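Local coordinates for NAP1-binding protein 2 (Saccharomyces cerevisiae, PDB 1YN8), which is an adaptor that links the PTC1 phosphatase to the PBS2 kinase and so restrains the high-osmolarity glycerol pathway, represented here by its SH3 domain, at residues A[29-32]-A[36-39]. Residues are numbered along the deposited sequence; the frame is centred on the assembly and turned at random.
Sequences SYKH and WLVA
Val38 sets one methyl, CG2, against a face of the Tyr30 ring. Val38 CG2 lies 3.9 Å from the centroid of the Tyr30 ring, 24° off the ring normal, a CH-pi contact. It is offset toward the hydroxyl end, where Val38 CG2 comes 3.5 Å from Tyr30 CZ. Tyr30 CG sits between its backbone N and carbonyl carbon (chi1 65°), which brings the ring over Val38. His32 CB flanks the same methyl, 4.2 Å from Val38 CG2.

On the other face, Leu37 CD2 packs 4.1 Å from Lys31 CB. Extended, Lys31 carries NZ to a long, weak ion pair with Glu52.

Three backbone bonds join the antiparallel strands. Ser29 N donates to Val38 O at 2.8 Å, and Val38 N to Tyr30 O at 3.0 Å, the straighter of the two. His32 N to Trp36 O, also 3.0 Å, is more bent, with an N-H...O angle of 135°. Lys31 and Leu37 face each other as a non-hydrogen-bonded pair between the last two of these bonds.

The segments belong to the hairpin of strands 25-33 and 36-40 in the SH3 beta-barrel. Its turn corresponds to the n-Src loop, and Trp36 is probably the family tryptophan of the proline-rich-peptide surface. Leu37 is buried against Ile28, Val50, Val55 and Tyr57. Strand 47-51 flanks strand 36-40 on its other edge, bonded through Leu37 with Val50 and Ala39 with Gly48.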
loop_
_atom_site.group_PDB
_atom_site.type_symbol
_atom_site.label_atom_id
_atom_site.label_comp_id
_atom_site.label_asym_id
_atom_site.label_seq_id
_atom_site.Cartn_x
_atom_site.Cartn_y
_atom_site.Cartn_z
ATOM N N SER A 29 -5.650 -3.108 -4.584
ATOM C CA SER A 29 -7.027 -3.430 -4.970
ATOM C C SER A 29 -7.633 -2.470 -6.006
ATOM O O SER A 29 -8.310 -2.909 -6.953
ATOM C CB SER A 29 -7.886 -3.438 -3.717
ATOM O OG SER A 29 -7.349 -4.325 -2.757
ATOM N N TYR A 30 -7.446 -1.156 -5.778
ATOM C CA TYR A 30 -7.968 -0.087 -6.604
ATOM C C TYR A 30 -7.401 1.268 -6.147
ATOM O O TYR A 30 -6.780 1.366 -5.081
ATOM C CB TYR A 30 -9.500 -0.022 -6.581
ATOM C CG TYR A 30 -10.179 0.334 -5.248
ATOM C CD1 TYR A 30 -10.600 1.636 -4.987
ATOM C CD2 TYR A 30 -10.456 -0.631 -4.297
ATOM C CE1 TYR A 30 -11.272 1.962 -3.792
ATOM C CE2 TYR A 30 -11.119 -0.310 -3.101
ATOM C CZ TYR A 30 -11.523 0.985 -2.858
ATOM O OH TYR A 30 -12.196 1.295 -1.671
ATOM N N LYS A 31 -7.609 2.271 -6.998
ATOM C CA LYS A 31 -7.296 3.669 -6.670
ATOM C C LYS A 31 -8.496 4.366 -6.024
ATOM O O LYS A 31 -9.553 4.559 -6.668
ATOM C CB LYS A 31 -6.850 4.428 -7.917
ATOM C CG LYS A 31 -6.411 5.893 -7.664
ATOM C CD LYS A 31 -5.760 6.481 -8.918
ATOM C CE LYS A 31 -5.312 7.895 -8.668
ATOM N NZ LYS A 31 -4.786 8.554 -9.897
ATOM N N HIS A 32 -8.308 4.827 -4.789
ATOM C CA HIS A 32 -9.368 5.529 -4.048
ATOM C C HIS A 32 -9.608 6.977 -4.503
ATOM O O HIS A 32 -10.750 7.437 -4.563
ATOM C CB HIS A 32 -9.056 5.499 -2.540
ATOM C CG HIS A 32 -9.898 6.452 -1.753
ATOM N ND1 HIS A 32 -11.130 6.107 -1.256
ATOM C CD2 HIS A 32 -9.714 7.756 -1.432
ATOM C CE1 HIS A 32 -11.658 7.144 -0.631
ATOM N NE2 HIS A 32 -10.818 8.159 -0.725
ATOM N N TRP A 36 -3.941 8.365 -3.476
ATOM C CA TRP A 36 -4.246 7.281 -2.523
ATOM C C TRP A 36 -4.649 5.965 -3.219
ATOM O O TRP A 36 -5.599 5.949 -4.014
ATOM C CB TRP A 36 -5.387 7.722 -1.573
ATOM C CG TRP A 36 -5.027 8.877 -0.616
ATOM C CD1 TRP A 36 -5.498 10.156 -0.645
ATOM C CD2 TRP A 36 -4.142 8.800 0.506
ATOM N NE1 TRP A 36 -4.947 10.897 0.390
ATOM C CE2 TRP A 36 -4.115 10.083 1.111
ATOM C CE3 TRP A 36 -3.377 7.768 1.067
ATOM C CZ2 TRP A 36 -3.348 10.354 2.241
ATOM C CZ3 TRP A 36 -2.603 8.050 2.206
ATOM C CH2 TRP A 36 -2.600 9.310 2.768
ATOM N N LEU A 37 -3.937 4.894 -2.849
ATOM C CA LEU A 37 -4.278 3.539 -3.243
ATOM C C LEU A 37 -4.821 2.750 -2.025
ATOM O O LEU A 37 -4.368 2.968 -0.884
ATOM C CB LEU A 37 -3.040 2.833 -3.817
ATOM C CG LEU A 37 -2.314 3.520 -4.989
ATOM C CD1 LEU A 37 -1.114 2.678 -5.332
ATOM C CD2 LEU A 37 -3.200 3.693 -6.193
ATOM N N VAL A 38 -5.734 1.807 -2.293
ATOM C CA VAL A 38 -6.153 0.800 -1.318
ATOM C C VAL A 38 -5.312 -0.470 -1.563
ATOM O O VAL A 38 -5.353 -1.077 -2.656
ATOM C CB VAL A 38 -7.656 0.433 -1.416
ATOM C CG1 VAL A 38 -8.002 -0.695 -0.418
ATOM C CG2 VAL A 38 -8.531 1.624 -1.137
ATOM N N ALA A 39 -4.586 -0.860 -0.531
ATOM C CA ALA A 39 -3.630 -1.953 -0.570
ATOM C C ALA A 39 -3.935 -2.999 0.494
ATOM O O ALA A 39 -4.503 -2.678 1.552
ATOM C CB ALA A 39 -2.253 -1.415 -0.379
#